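Local coordinates for protein carbonic anhydrase (Porphyridium purpureum, PDB 1DDZ) that probably catalyses the reversible hydration of carbon dioxide to hydrogencarbonate and a proton, as a zinc-dependent beta-class carbonic anhydrase, at residues Gly129-Gly134 with Leu179-Val184; Arg96-Gln101 with Asp149-His154. All coordinates share one frame; numbering follows the deposited sequence.

Contact 1. Residues Gly129-Gly134 with Leu179-Val184; sequences GHYGCG and LIELNV. With ZN (zinc ion), chain C.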
ATOM      1  N   GLY A 129       2.929  -5.691  20.776  1.00  9.40           N
ATOM      2  CA  GLY A 129       1.652  -5.032  20.913  1.00  9.86           C
ATOM      3  C   GLY A 129       1.595  -4.572  22.348  1.00 10.75           C
ATOM      4  O   GLY A 129       2.450  -4.962  23.146  1.00 12.54           O
ATOM      5  N   HIS A 130       0.574  -3.808  22.713  1.00 12.80           N
ATOM      6  CA  HIS A 130       0.458  -3.322  24.074  1.00  9.58           C
ATOM      7  C   HIS A 130      -1.015  -3.274  24.474  1.00 12.42           C
ATOM      8  O   HIS A 130      -1.870  -2.936  23.670  1.00 12.71           O
ATOM      9  CB  HIS A 130       1.107  -1.935  24.196  1.00 10.86           C
ATOM     10  CG  HIS A 130       0.459  -0.884  23.340  1.00  8.73           C
ATOM     11  ND1 HIS A 130      -0.086   0.262  23.867  1.00  9.57           N
ATOM     12  CD2 HIS A 130       0.232  -0.824  22.004  1.00  7.00           C
ATOM     13  CE1 HIS A 130      -0.625   0.978  22.898  1.00  7.00           C
ATOM     14  NE2 HIS A 130      -0.451   0.342  21.750  1.00  7.00           N
ATOM     15  N   TYR A 131      -1.308  -3.626  25.721  1.00 14.33           N
ATOM     16  CA  TYR A 131      -2.681  -3.621  26.216  1.00 16.87           C
ATOM     17  C   TYR A 131      -3.214  -2.199  26.194  1.00 18.84           C
ATOM     18  O   TYR A 131      -2.442  -1.259  26.346  1.00 19.66           O
ATOM     19  CB  TYR A 131      -2.753  -4.226  27.620  1.00 13.23           C
ATOM     20  CG  TYR A 131      -2.387  -5.693  27.637  1.00 11.18           C
ATOM     21  CD1 TYR A 131      -1.360  -6.158  28.438  1.00  7.54           C
ATOM     22  CD2 TYR A 131      -3.054  -6.609  26.823  1.00 13.07           C
ATOM     23  CE1 TYR A 131      -1.001  -7.496  28.429  1.00 10.66           C
ATOM     24  CE2 TYR A 131      -2.703  -7.961  26.807  1.00 11.03           C
ATOM     25  CZ  TYR A 131      -1.677  -8.392  27.612  1.00 12.35           C
ATOM     26  OH  TYR A 131      -1.308  -9.720  27.608  1.00 17.79           O
ATOM     27  N   GLY A 132      -4.512  -2.051  25.924  1.00 18.92           N
ATOM     28  CA  GLY A 132      -5.116  -0.725  25.849  1.00 19.86           C
ATOM     29  C   GLY A 132      -4.872   0.008  24.525  1.00 18.18           C
ATOM     30  O   GLY A 132      -5.275   1.160  24.362  1.00 22.55           O
ATOM     31  N   CYS A 133      -4.259  -0.675  23.562  1.00 14.52           N
ATOM     32  CA  CYS A 133      -3.976  -0.101  22.256  1.00 12.90           C
ATOM     33  C   CYS A 133      -5.161   0.650  21.647  1.00 15.29           C
ATOM     34  O   CYS A 133      -6.180   0.036  21.341  1.00 14.97           O
ATOM     35  CB  CYS A 133      -3.537  -1.210  21.306  1.00 12.06           C
ATOM     36  SG  CYS A 133      -3.095  -0.659  19.654  1.00 16.37           S
ATOM     37  N   GLY A 134      -5.000   1.968  21.454  1.00 13.13           N
ATOM     38  CA  GLY A 134      -6.034   2.798  20.852  1.00  8.69           C
ATOM     39  C   GLY A 134      -6.449   2.329  19.465  1.00 12.90           C
ATOM     40  O   GLY A 134      -7.609   2.463  19.084  1.00 15.81           O
ATOM     41  N   LEU A 179      -7.926  -9.713  21.945  1.00  9.21           N
ATOM     42  CA  LEU A 179      -7.805  -9.267  20.535  1.00 11.33           C
ATOM     43  C   LEU A 179      -6.353  -8.759  20.306  1.00 10.54           C
ATOM     44  O   LEU A 179      -5.737  -9.068  19.306  1.00  8.60           O
ATOM     45  CB  LEU A 179      -8.741  -8.081  20.244  1.00  8.59           C
ATOM     46  CG  LEU A 179      -9.436  -7.827  18.903  1.00  9.45           C
ATOM     47  CD1 LEU A 179      -9.555  -6.361  18.678  1.00  7.48           C
ATOM     48  CD2 LEU A 179      -8.776  -8.484  17.730  1.00  7.82           C
ATOM     49  N   ILE A 180      -5.842  -7.971  21.247  1.00 10.40           N
ATOM     50  CA  ILE A 180      -4.505  -7.418  21.168  1.00 10.72           C
ATOM     51  C   ILE A 180      -3.484  -8.540  21.091  1.00 10.13           C
ATOM     52  O   ILE A 180      -2.619  -8.533  20.224  1.00 14.93           O
ATOM     53  CB  ILE A 180      -4.258  -6.445  22.328  1.00  7.89           C
ATOM     54  CG1 ILE A 180      -5.075  -5.176  22.067  1.00  7.54           C
ATOM     55  CG2 ILE A 180      -2.741  -6.122  22.483  1.00 11.15           C
ATOM     56  CD1 ILE A 180      -5.164  -4.221  23.250  1.00  7.00           C
ATOM     57  N   GLU A 181      -3.656  -9.571  21.909  1.00 13.58           N
ATOM     58  CA  GLU A 181      -2.746 -10.724  21.896  1.00 12.30           C
ATOM     59  C   GLU A 181      -2.852 -11.515  20.589  1.00  9.19           C
ATOM     60  O   GLU A 181      -1.854 -11.952  20.016  1.00 13.03           O
ATOM     61  CB  GLU A 181      -3.042 -11.633  23.087  1.00 10.36           C
ATOM     62  CG  GLU A 181      -2.803 -10.950  24.410  1.00 11.45           C
ATOM     63  CD  GLU A 181      -3.493 -11.634  25.578  1.00 11.94           C
ATOM     64  OE1 GLU A 181      -4.335 -12.522  25.349  1.00 14.55           O
ATOM     65  OE2 GLU A 181      -3.218 -11.261  26.737  1.00 14.41           O
ATOM     66  N   LEU A 182      -4.071 -11.710  20.117  1.00 10.92           N
ATOM     67  CA  LEU A 182      -4.286 -12.428  18.874  1.00 10.56           C
ATOM     68  C   LEU A 182      -3.765 -11.570  17.707  1.00 10.01           C
ATOM     69  O   LEU A 182      -3.262 -12.105  16.709  1.00 10.08           O
ATOM     70  CB  LEU A 182      -5.782 -12.743  18.698  1.00 11.83           C
ATOM     71  CG  LEU A 182      -6.288 -13.882  19.595  1.00 19.06           C
ATOM     72  CD1 LEU A 182      -7.823 -13.957  19.586  1.00 17.12           C
ATOM     73  CD2 LEU A 182      -5.672 -15.204  19.132  1.00 14.53           C
ATOM     74  N   ASN A 183      -3.900 -10.247  17.817  1.00  7.28           N
ATOM     75  CA  ASN A 183      -3.400  -9.355  16.770  1.00  8.91           C
ATOM     76  C   ASN A 183      -1.872  -9.565  16.633  1.00  7.00           C
ATOM     77  O   ASN A 183      -1.370  -9.840  15.549  1.00 12.10           O
ATOM     78  CB  ASN A 183      -3.726  -7.888  17.089  1.00  7.81           C
ATOM     79  CG  ASN A 183      -3.305  -6.928  15.960  1.00  9.09           C
ATOM     80  OD1 ASN A 183      -3.614  -7.161  14.796  1.00 13.63           O
ATOM     81  ND2 ASN A 183      -2.577  -5.877  16.307  1.00  7.00           N
ATOM     82  N   VAL A 184      -1.147  -9.520  17.742  1.00  7.00           N
ATOM     83  CA  VAL A 184       0.299  -9.733  17.706  1.00  8.43           C
ATOM     84  C   VAL A 184       0.611 -11.076  17.046  1.00 10.21           C
ATOM     85  O   VAL A 184       1.434 -11.133  16.129  1.00  9.16           O
ATOM     86  CB  VAL A 184       0.936  -9.704  19.128  1.00  8.02           C
ATOM     87  CG1 VAL A 184       2.397 -10.094  19.062  1.00  9.31           C
ATOM     88  CG2 VAL A 184       0.819  -8.346  19.734  1.00  7.00           C
TER
HETATM   89 ZN    ZN C   1      -1.654   1.056  20.258  1.00 28.56          ZN

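Contact 2. Residues Arg96-Gln101 with Asp149-His154; sequences RNIANQ and DNWLRH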
ATOM      1  N   ARG A  96       7.108   1.724  13.448  1.00 12.87           N
ATOM      2  CA  ARG A  96       5.903   1.970  14.231  1.00 12.01           C
ATOM      3  C   ARG A  96       4.778   2.425  13.344  1.00 10.53           C
ATOM      4  O   ARG A  96       4.970   3.271  12.459  1.00  8.16           O
ATOM      5  CB  ARG A  96       6.126   3.015  15.312  1.00  9.50           C
ATOM      6  CG  ARG A  96       7.059   2.564  16.366  1.00  8.53           C
ATOM      7  CD  ARG A  96       7.020   3.485  17.524  1.00  9.30           C
ATOM      8  NE  ARG A  96       7.978   3.055  18.534  1.00 17.61           N
ATOM      9  CZ  ARG A  96       7.811   2.029  19.365  1.00 17.93           C
ATOM     10  NH1 ARG A  96       6.700   1.310  19.332  1.00 21.82           N
ATOM     11  NH2 ARG A  96       8.791   1.689  20.191  1.00 14.47           N
ATOM     12  N   ASN A  97       3.611   1.839  13.571  1.00 10.50           N
ATOM     13  CA  ASN A  97       2.421   2.178  12.814  1.00  9.55           C
ATOM     14  C   ASN A  97       1.223   1.959  13.722  1.00  7.97           C
ATOM     15  O   ASN A  97       1.397   1.635  14.902  1.00  7.00           O
ATOM     16  CB  ASN A  97       2.335   1.343  11.528  1.00  8.88           C
ATOM     17  CG  ASN A  97       2.108  -0.132  11.799  1.00  7.66           C
ATOM     18  OD1 ASN A  97       1.644  -0.509  12.880  1.00 11.58           O
ATOM     19  ND2 ASN A  97       2.442  -0.969  10.833  1.00  7.00           N
ATOM     20  N   ILE A  98       0.023   2.199  13.205  1.00 11.11           N
ATOM     21  CA  ILE A  98      -1.194   2.022  13.989  1.00 10.26           C
ATOM     22  C   ILE A  98      -1.443   0.540  14.265  1.00  8.25           C
ATOM     23  O   ILE A  98      -1.611  -0.263  13.334  1.00 11.30           O
ATOM     24  CB  ILE A  98      -2.440   2.632  13.265  1.00 12.31           C
ATOM     25  CG1 ILE A  98      -2.318   4.159  13.175  1.00  7.00           C
ATOM     26  CG2 ILE A  98      -3.742   2.236  14.005  1.00  8.74           C
ATOM     27  CD1 ILE A  98      -2.304   4.853  14.526  1.00  7.00           C
ATOM     28  N   ALA A  99      -1.447   0.185  15.545  1.00  9.75           N
ATOM     29  CA  ALA A  99      -1.696  -1.181  16.003  1.00  8.19           C
ATOM     30  C   ALA A  99      -0.684  -2.226  15.577  1.00  9.80           C
ATOM     31  O   ALA A  99      -1.047  -3.381  15.356  1.00 10.05           O
ATOM     32  CB  ALA A  99      -3.106  -1.627  15.611  1.00  8.06           C
ATOM     33  N   ASN A 100       0.585  -1.827  15.443  1.00 13.79           N
ATOM     34  CA  ASN A 100       1.677  -2.751  15.088  1.00 10.97           C
ATOM     35  C   ASN A 100       1.336  -3.801  14.018  1.00  9.37           C
ATOM     36  O   ASN A 100       1.625  -4.987  14.165  1.00  7.00           O
ATOM     37  CB  ASN A 100       2.271  -3.426  16.360  1.00  7.57           C
ATOM     38  CG  ASN A 100       1.195  -3.979  17.320  1.00  9.66           C
ATOM     39  OD1 ASN A 100       0.714  -3.274  18.201  1.00  7.80           O
ATOM     40  ND2 ASN A 100       0.835  -5.232  17.149  1.00  7.00           N
ATOM     41  N   GLN A 101       0.795  -3.327  12.906  1.00  7.15           N
ATOM     42  CA  GLN A 101       0.392  -4.187  11.822  1.00  8.98           C
ATOM     43  C   GLN A 101       1.518  -4.621  10.920  1.00 13.72           C
ATOM     44  O   GLN A 101       2.454  -3.865  10.654  1.00 14.38           O
ATOM     45  CB  GLN A 101      -0.671  -3.490  10.974  1.00  7.00           C
ATOM     46  CG  GLN A 101      -1.971  -3.247  11.688  1.00 11.45           C
ATOM     47  CD  GLN A 101      -2.657  -4.544  12.091  1.00 11.77           C
ATOM     48  OE1 GLN A 101      -2.703  -4.900  13.274  1.00 17.84           O
ATOM     49  NE2 GLN A 101      -3.143  -5.280  11.111  1.00 14.43           N
ATOM     50  N   ASP A 149     -10.183   3.750   8.886  1.00 10.81           N
ATOM     51  CA  ASP A 149     -11.004   2.555   9.089  1.00  8.89           C
ATOM     52  C   ASP A 149     -10.593   1.445   8.124  1.00  9.94           C
ATOM     53  O   ASP A 149     -10.737   0.257   8.427  1.00 10.76           O
ATOM     54  CB  ASP A 149     -12.484   2.885   8.916  1.00 10.37           C
ATOM     55  CG  ASP A 149     -13.217   2.927  10.221  1.00 11.53           C
ATOM     56  OD1 ASP A 149     -12.653   2.491  11.250  1.00 15.04           O
ATOM     57  OD2 ASP A 149     -14.371   3.389  10.229  1.00 15.05           O
ATOM     58  N   ASN A 150     -10.020   1.834   6.979  1.00  9.41           N
ATOM     59  CA  ASN A 150      -9.560   0.868   5.975  1.00  7.00           C
ATOM     60  C   ASN A 150      -8.311   0.147   6.495  1.00  7.23           C
ATOM     61  O   ASN A 150      -8.087  -1.029   6.233  1.00  7.78           O
ATOM     62  CB  ASN A 150      -9.288   1.578   4.656  1.00  8.68           C
ATOM     63  CG  ASN A 150     -10.527   2.271   4.097  1.00 11.34           C
ATOM     64  OD1 ASN A 150     -11.488   1.627   3.685  1.00 14.75           O
ATOM     65  ND2 ASN A 150     -10.504   3.595   4.083  1.00  7.00           N
ATOM     66  N   TRP A 151      -7.514   0.852   7.290  1.00 11.14           N
ATOM     67  CA  TRP A 151      -6.327   0.266   7.895  1.00 11.53           C
ATOM     68  C   TRP A 151      -6.846  -0.705   8.965  1.00 11.03           C
ATOM     69  O   TRP A 151      -6.443  -1.864   9.026  1.00 12.54           O
ATOM     70  CB  TRP A 151      -5.483   1.367   8.562  1.00 10.24           C
ATOM     71  CG  TRP A 151      -4.195   0.877   9.167  1.00 11.50           C
ATOM     72  CD1 TRP A 151      -3.956   0.607  10.483  1.00  9.29           C
ATOM     73  CD2 TRP A 151      -2.966   0.611   8.470  1.00  7.49           C
ATOM     74  NE1 TRP A 151      -2.656   0.187  10.650  1.00  9.12           N
ATOM     75  CE2 TRP A 151      -2.026   0.183   9.433  1.00  8.94           C
ATOM     76  CE3 TRP A 151      -2.571   0.698   7.125  1.00  7.73           C
ATOM     77  CZ2 TRP A 151      -0.711  -0.155   9.096  1.00  8.89           C
ATOM     78  CZ3 TRP A 151      -1.264   0.360   6.792  1.00 11.74           C
ATOM     79  CH2 TRP A 151      -0.351  -0.061   7.776  1.00  9.13           C
ATOM     80  N   LEU A 152      -7.768  -0.215   9.792  1.00 15.10           N
ATOM     81  CA  LEU A 152      -8.363  -0.989  10.881  1.00 14.35           C
ATOM     82  C   LEU A 152      -9.170  -2.224  10.483  1.00 13.99           C
ATOM     83  O   LEU A 152      -9.457  -3.053  11.345  1.00 13.98           O
ATOM     84  CB  LEU A 152      -9.181  -0.084  11.797  1.00 13.02           C
ATOM     85  CG  LEU A 152      -8.360   1.050  12.418  1.00  8.61           C
ATOM     86  CD1 LEU A 152      -9.237   1.891  13.290  1.00  7.00           C
ATOM     87  CD2 LEU A 152      -7.211   0.479  13.221  1.00  9.50           C
ATOM     88  N   ARG A 153      -9.526  -2.353   9.201  1.00 12.90           N
ATOM     89  CA  ARG A 153     -10.245  -3.530   8.728  1.00 11.84           C
ATOM     90  C   ARG A 153      -9.393  -4.772   8.945  1.00 13.79           C
ATOM     91  O   ARG A 153      -9.927  -5.849   9.073  1.00 13.88           O
ATOM     92  CB  ARG A 153     -10.579  -3.447   7.237  1.00 14.25           C
ATOM     93  CG  ARG A 153     -11.738  -2.561   6.851  1.00 22.73           C
ATOM     94  CD  ARG A 153     -12.945  -2.748   7.751  1.00 29.85           C
ATOM     95  NE  ARG A 153     -12.848  -1.908   8.952  1.00 35.48           N
ATOM     96  CZ  ARG A 153     -13.876  -1.296   9.532  1.00 35.14           C
ATOM     97  NH1 ARG A 153     -15.101  -1.418   9.026  1.00 38.38           N
ATOM     98  NH2 ARG A 153     -13.679  -0.568  10.628  1.00 37.51           N
ATOM     99  N   HIS A 154      -8.066  -4.625   8.993  1.00 10.27           N
ATOM    100  CA  HIS A 154      -7.188  -5.767   9.198  1.00  8.35           C
ATOM    101  C   HIS A 154      -7.316  -6.322  10.595  1.00  8.73           C
ATOM    102  O   HIS A 154      -7.244  -7.526  10.796  1.00 12.37           O
ATOM    103  CB  HIS A 154      -5.732  -5.410   8.889  1.00  8.71           C
ATOM    104  CG  HIS A 154      -5.482  -5.156   7.441  1.00  7.00           C
ATOM    105  ND1 HIS A 154      -5.351  -6.176   6.519  1.00  7.00           N
ATOM    106  CD2 HIS A 154      -5.385  -4.008   6.738  1.00  7.00           C
ATOM    107  CE1 HIS A 154      -5.191  -5.661   5.316  1.00  7.00           C
ATOM    108  NE2 HIS A 154      -5.208  -4.348   5.427  1.00  7.00           N
TER

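Contact 1. Residues Gly129-Gly134 with Leu179-Val184
Ile180 fills the hollow behind the type II beta turn from His130 to Cys133, the turn that carries two of the zinc ligands in this beta-class carbonic anhydrase domain. The turn follows the end of strand 124-130, and helix 172-193 backs it. Packing is tight here. The CD1 methyl of Ile180 lies 3.5 Å from Gly132 N and 3.9 Å from Cys133 CB, while its other branch sends CG2 to within 3.5 Å of His130 O. With CG1 beside the backbone N (chi1 -72°) and the chain then extended, CD1 is carried under the turn. One helical turn on, Val184 CG2 presses against Gly129 at 3.5 Å from its N.

The solvent side is looser: Gly132, at the exposed corner of the turn, has positive phi (80°), and Tyr131 is partly exposed. From there the phenol of Tyr131 makes the polar tie across to the helix, donating to Glu181, OH to OE2 2.6 Å. It uses the anti lone pair of the carboxylate, whose plane stands 71° from the ring. That carboxylate is buried and gripped at both oxygens, since OE2 also accepts from Gly284 N and OE1 pairs with Arg178.

On the far side of the turn from Ile180, Cys74 and Asp76 complete the metal site, where the zinc ion sits 2.0 Å from His130 NE2 and 2.3 Å from Cys133 SG.

Contact 2. Residues Arg96-Gln101 with Asp149-His154
Trp151 points the edge of its indole into the bend formed by Asn97 to Gln101. NE1 donates to Ile98 O at 2.9 Å, nearly straight at 168°, with the oxygen close to the ring plane. Having CG opposite the backbone N (chi1 -177°) carries the ring out from its helix to this carbonyl. Farther along the same edge, CZ2 meets Asn97 ND2 at 3.7 Å, the amide standing 76° from the indole plane. Asn97 is itself clasped to the bend: its OD1 accepts from Gln101 N in the carbonyl plane, and its ND2 donates to Gln101 O at 2.9 Å. Gln101 runs past the indole in the opposite direction, with CG 3.7 Å from Trp151 NE1. Ile98 crosses obliquely, CB beside the NE1-CD1 side of the indole, 3.6 Å from NE1, and CG2 4.0 Å from Leu152 CD2. A leucine in place of Trp151 would probably leave Ile98 O without this donor and open a gap beside Asn97 and Gln101. Behind the contact, strand 92-97 is an edge strand of its sheet within the chain, helix 361-373 of the same chain packs on Asn97, Ile98 and Trp151, and His154 on helix 147-161 bonds to Ser105 of the second subunit.

The two contacts lie with their centres about 11 Å apart, on neighbouring parts of one sheet: contact 1 at the end of strand 124-130, contact 2 at the end of strand 92-97, with strand 69-74 between them. Asn183, on the helix of contact 1, joins them, its ND2 probably donating to Ala99 O at 3.1 Å. The two also pack directly, Asn100 OD1 lying 3.4 Å from Gly129 CA. Contact 1 holds His130 and Cys133 of the zinc site, whereas contact 2 supplies no ligand and reaches the site through Ile98, whose side chain is about 7 Å from the zinc ion and about 5 Å from that of Asp76, another ligand.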